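Local coordinates for esterase family protein (Staphylococcus aureus, PDB 7L0A) that probably hydrolyses S-formylglutathione to formate and glutathione, as a serine carboxylester hydrolase of the esterase D family, at residues S153-A158 with M162-N167. Residues are numbered along the deposited sequence; the frame is centred on the assembly and turned at random.
Sequences SAVFEA and MDLEWN
V155 and L164 meet through methyl groups, CG2 of V155 lying 4.0 Å from CD1 of L164. The second leucine methyl is only slightly farther, with CD2 of L164 4.2 Å from CG2 of V155, so one valine methyl faces the fork of the leucine. The first torsion of V155 (chi1 168°) selects the branch: CG1 stands anti to the backbone N, whereas CG2 is anti to the carbonyl carbon and reaches across. CG1 accordingly stays farther back, 4.7 Å from CD1 of L164. The two side chains run past one another in antiparallel sense, and their backbones are well separated, with the CA atoms of V155 and L164 9.5 Å apart. Of the 104 Å² buried in the whole contact, this apolar pair supplies about 67 Å².

Both segments belong to the loop between strand 148-152 and helix 168-177 of this alpha/beta-hydrolase fold. The side chain of V155 comes within about 4 Å of that of S129, the predicted nucleophile, and M130, beside S129, touches both V155 and L164. The L164 side chain lies about 6 Å from that of H242, the predicted charge-relay histidine, and near a bound magnesium ion. The apolar pair therefore lines the surroundings of the probable active site.

Backbone proximity makes up the second kind of contact. A158 O and M162 N approach to 4.3 Å, too long for a hydrogen bond, while the thioether end of M162 turns from A158.

Among polar and aromatic interactions at the flanks, W166 NE1 is hydrogen-bonded to L161 O, F156 stacks with F222, and N167, at the N-cap of helix 168-177, caps a backbone N with its side chain and has OD1 hydrogen-bonded to S170 OG.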
ATOM      1  N   SER B 153     -26.010  -5.852   9.684  1.00 17.46           N
ATOM      2  CA  SER B 153     -27.110  -4.933   9.408  1.00 16.46           C
ATOM      3  C   SER B 153     -27.405  -4.874   7.911  1.00 15.98           C
ATOM      4  O   SER B 153     -27.555  -3.784   7.331  1.00 16.92           O
ATOM      5  CB  SER B 153     -26.781  -3.533   9.931  1.00 17.33           C
ATOM      6  OG  SER B 153     -26.284  -3.609  11.262  1.00 20.63           O
ATOM      7  N   ALA B 154     -27.501  -6.064   7.299  1.00 15.46           N
ATOM      8  CA  ALA B 154     -27.421  -6.172   5.851  1.00 15.47           C
ATOM      9  C   ALA B 154     -28.762  -5.907   5.169  1.00 16.98           C
ATOM     10  O   ALA B 154     -29.842  -6.097   5.734  1.00 17.08           O
ATOM     11  CB  ALA B 154     -26.906  -7.553   5.439  1.00 17.02           C
ATOM     12  N   VAL B 155     -28.644  -5.416   3.940  1.00 16.96           N
ATOM     13  CA  VAL B 155     -29.729  -5.309   2.959  1.00 16.95           C
ATOM     14  C   VAL B 155     -29.885  -6.654   2.258  1.00 14.70           C
ATOM     15  O   VAL B 155     -28.992  -7.093   1.525  1.00 19.19           O
ATOM     16  CB  VAL B 155     -29.395  -4.190   1.965  1.00 17.69           C
ATOM     17  CG1 VAL B 155     -30.319  -4.194   0.757  1.00 22.05           C
ATOM     18  CG2 VAL B 155     -29.419  -2.815   2.641  1.00 20.31           C
ATOM     19  N   PHE B 156     -31.009  -7.331   2.506  1.00 17.40           N
ATOM     20  CA  PHE B 156     -31.285  -8.638   1.919  1.00 17.93           C
ATOM     21  C   PHE B 156     -32.409  -8.632   0.892  1.00 18.21           C
ATOM     22  O   PHE B 156     -32.620  -9.659   0.200  1.00 20.47           O
ATOM     23  CB  PHE B 156     -31.653  -9.673   3.007  1.00 19.53           C
ATOM     24  CG  PHE B 156     -30.514 -10.056   3.949  1.00 16.81           C
ATOM     25  CD1 PHE B 156     -29.390 -10.704   3.479  1.00 18.52           C
ATOM     26  CD2 PHE B 156     -30.614  -9.796   5.317  1.00 17.54           C
ATOM     27  CE1 PHE B 156     -28.350 -11.070   4.353  1.00 17.84           C
ATOM     28  CE2 PHE B 156     -29.595 -10.163   6.181  1.00 17.30           C
ATOM     29  CZ  PHE B 156     -28.462 -10.787   5.699  1.00 18.60           C
ATOM     30  N   GLU B 157     -33.184  -7.554   0.833  1.00 20.48           N
ATOM     31  CA  GLU B 157     -34.381  -7.514   0.029  1.00 24.16           C
ATOM     32  C   GLU B 157     -34.369  -6.321  -0.903  1.00 20.36           C
ATOM     33  O   GLU B 157     -33.893  -5.245  -0.573  1.00 20.78           O
ATOM     34  CB  GLU B 157     -35.660  -7.398   0.883  1.00 24.08           C
ATOM     35  CG  GLU B 157     -35.720  -8.311   2.063  1.00 42.38           C
ATOM     36  CD  GLU B 157     -37.137  -8.530   2.523  1.00 49.97           C
ATOM     37  OE1 GLU B 157     -38.061  -7.984   1.877  1.00 59.67           O
ATOM     38  OE2 GLU B 157     -37.336  -9.250   3.524  1.00 52.94           O
ATOM     39  N   ALA B 158     -35.022  -6.509  -2.050  1.00 18.14           N
ATOM     40  CA  ALA B 158     -35.068  -5.450  -3.050  1.00 21.29           C
ATOM     41  C   ALA B 158     -35.717  -4.176  -2.515  1.00 19.53           C
ATOM     42  O   ALA B 158     -35.287  -3.060  -2.845  1.00 26.72           O
ATOM     43  CB  ALA B 158     -35.835  -5.965  -4.272  1.00 22.74           C
ATOM     44  N   MET B 162     -34.705   1.084  -1.775  1.00 25.91           N
ATOM     45  CA  MET B 162     -35.283   2.410  -1.913  1.00 32.23           C
ATOM     46  C   MET B 162     -35.180   3.236  -0.643  1.00 28.16           C
ATOM     47  O   MET B 162     -35.451   4.437  -0.693  1.00 40.16           O
ATOM     48  CB  MET B 162     -36.744   2.261  -2.354  1.00 36.09           C
ATOM     49  CG  MET B 162     -36.878   1.444  -3.629  1.00 37.39           C
ATOM     50  SD  MET B 162     -36.263   2.376  -5.038  1.00 41.09           S
ATOM     51  CE  MET B 162     -37.612   3.565  -5.190  1.00 45.47           C
ATOM     52  N   ASP B 163     -34.786   2.638   0.476  1.00 34.98           N
ATOM     53  CA  ASP B 163     -34.690   3.341   1.745  1.00 38.13           C
ATOM     54  C   ASP B 163     -33.304   3.905   2.006  1.00 31.97           C
ATOM     55  O   ASP B 163     -33.083   4.502   3.063  1.00 36.64           O
ATOM     56  CB  ASP B 163     -35.055   2.407   2.908  1.00 49.77           C
ATOM     57  CG  ASP B 163     -36.540   2.126   2.992  1.00 72.66           C
ATOM     58  OD1 ASP B 163     -37.295   2.653   2.145  1.00 79.13           O
ATOM     59  OD2 ASP B 163     -36.954   1.376   3.901  1.00 78.52           O
ATOM     60  N   LEU B 164     -32.374   3.737   1.076  1.00 30.07           N
ATOM     61  CA  LEU B 164     -30.966   4.006   1.337  1.00 24.92           C
ATOM     62  C   LEU B 164     -30.539   5.370   0.800  1.00 21.59           C
ATOM     63  O   LEU B 164     -31.274   6.039   0.063  1.00 28.19           O
ATOM     64  CB  LEU B 164     -30.108   2.896   0.719  1.00 23.44           C
ATOM     65  CG  LEU B 164     -30.524   1.487   1.146  1.00 26.31           C
ATOM     66  CD1 LEU B 164     -29.647   0.459   0.433  1.00 23.11           C
ATOM     67  CD2 LEU B 164     -30.436   1.294   2.658  1.00 25.75           C
ATOM     68  N   GLU B 165     -29.311   5.761   1.167  1.00 22.81           N
ATOM     69  CA  GLU B 165     -28.787   7.108   0.932  1.00 25.78           C
ATOM     70  C   GLU B 165     -28.086   7.263  -0.399  1.00 29.17           C
ATOM     71  O   GLU B 165     -27.041   7.924  -0.499  1.00 25.72           O
ATOM     72  CB  GLU B 165     -27.845   7.478   2.083  1.00 34.36           C
ATOM     73  CG  GLU B 165     -28.521   7.566   3.434  1.00 49.81           C
ATOM     74  CD  GLU B 165     -29.681   8.548   3.432  1.00 65.35           C
ATOM     75  OE1 GLU B 165     -29.563   9.613   2.787  1.00 70.76           O
ATOM     76  OE2 GLU B 165     -30.718   8.241   4.061  1.00 71.22           O
ATOM     77  N   TRP B 166     -28.654   6.716  -1.460  1.00 24.71           N
ATOM     78  CA  TRP B 166     -28.088   6.850  -2.790  1.00 20.02           C
ATOM     79  C   TRP B 166     -27.967   8.302  -3.219  1.00 26.91           C
ATOM     80  O   TRP B 166     -28.840   9.118  -2.925  1.00 26.10           O
ATOM     81  CB  TRP B 166     -29.002   6.114  -3.780  1.00 18.82           C
ATOM     82  CG  TRP B 166     -29.185   4.678  -3.491  1.00 17.87           C
ATOM     83  CD1 TRP B 166     -30.265   4.079  -2.885  1.00 21.88           C
ATOM     84  CD2 TRP B 166     -28.270   3.637  -3.796  1.00 17.50           C
ATOM     85  NE1 TRP B 166     -30.062   2.724  -2.798  1.00 21.20           N
ATOM     86  CE2 TRP B 166     -28.843   2.425  -3.354  1.00 20.40           C
ATOM     87  CE3 TRP B 166     -27.018   3.605  -4.412  1.00 19.16           C
ATOM     88  CZ2 TRP B 166     -28.190   1.197  -3.488  1.00 18.66           C
ATOM     89  CZ3 TRP B 166     -26.384   2.397  -4.550  1.00 22.57           C
ATOM     90  CH2 TRP B 166     -26.969   1.210  -4.096  1.00 20.37           C
ATOM     91  N   ASN B 167     -26.889   8.616  -3.949  1.00 19.56           N
ATOM     92  CA  ASN B 167     -26.826   9.904  -4.640  1.00 24.52           C
ATOM     93  C   ASN B 167     -27.805   9.915  -5.826  1.00 24.47           C
ATOM     94  O   ASN B 167     -28.458   8.919  -6.145  1.00 25.83           O
ATOM     95  CB  ASN B 167     -25.383  10.235  -5.052  1.00 24.68           C
ATOM     96  CG  ASN B 167     -24.822   9.343  -6.166  1.00 26.10           C
ATOM     97  OD1 ASN B 167     -25.547   8.644  -6.887  1.00 23.29           O
ATOM     98  ND2 ASN B 167     -23.522   9.442  -6.374  1.00 30.97           N
TER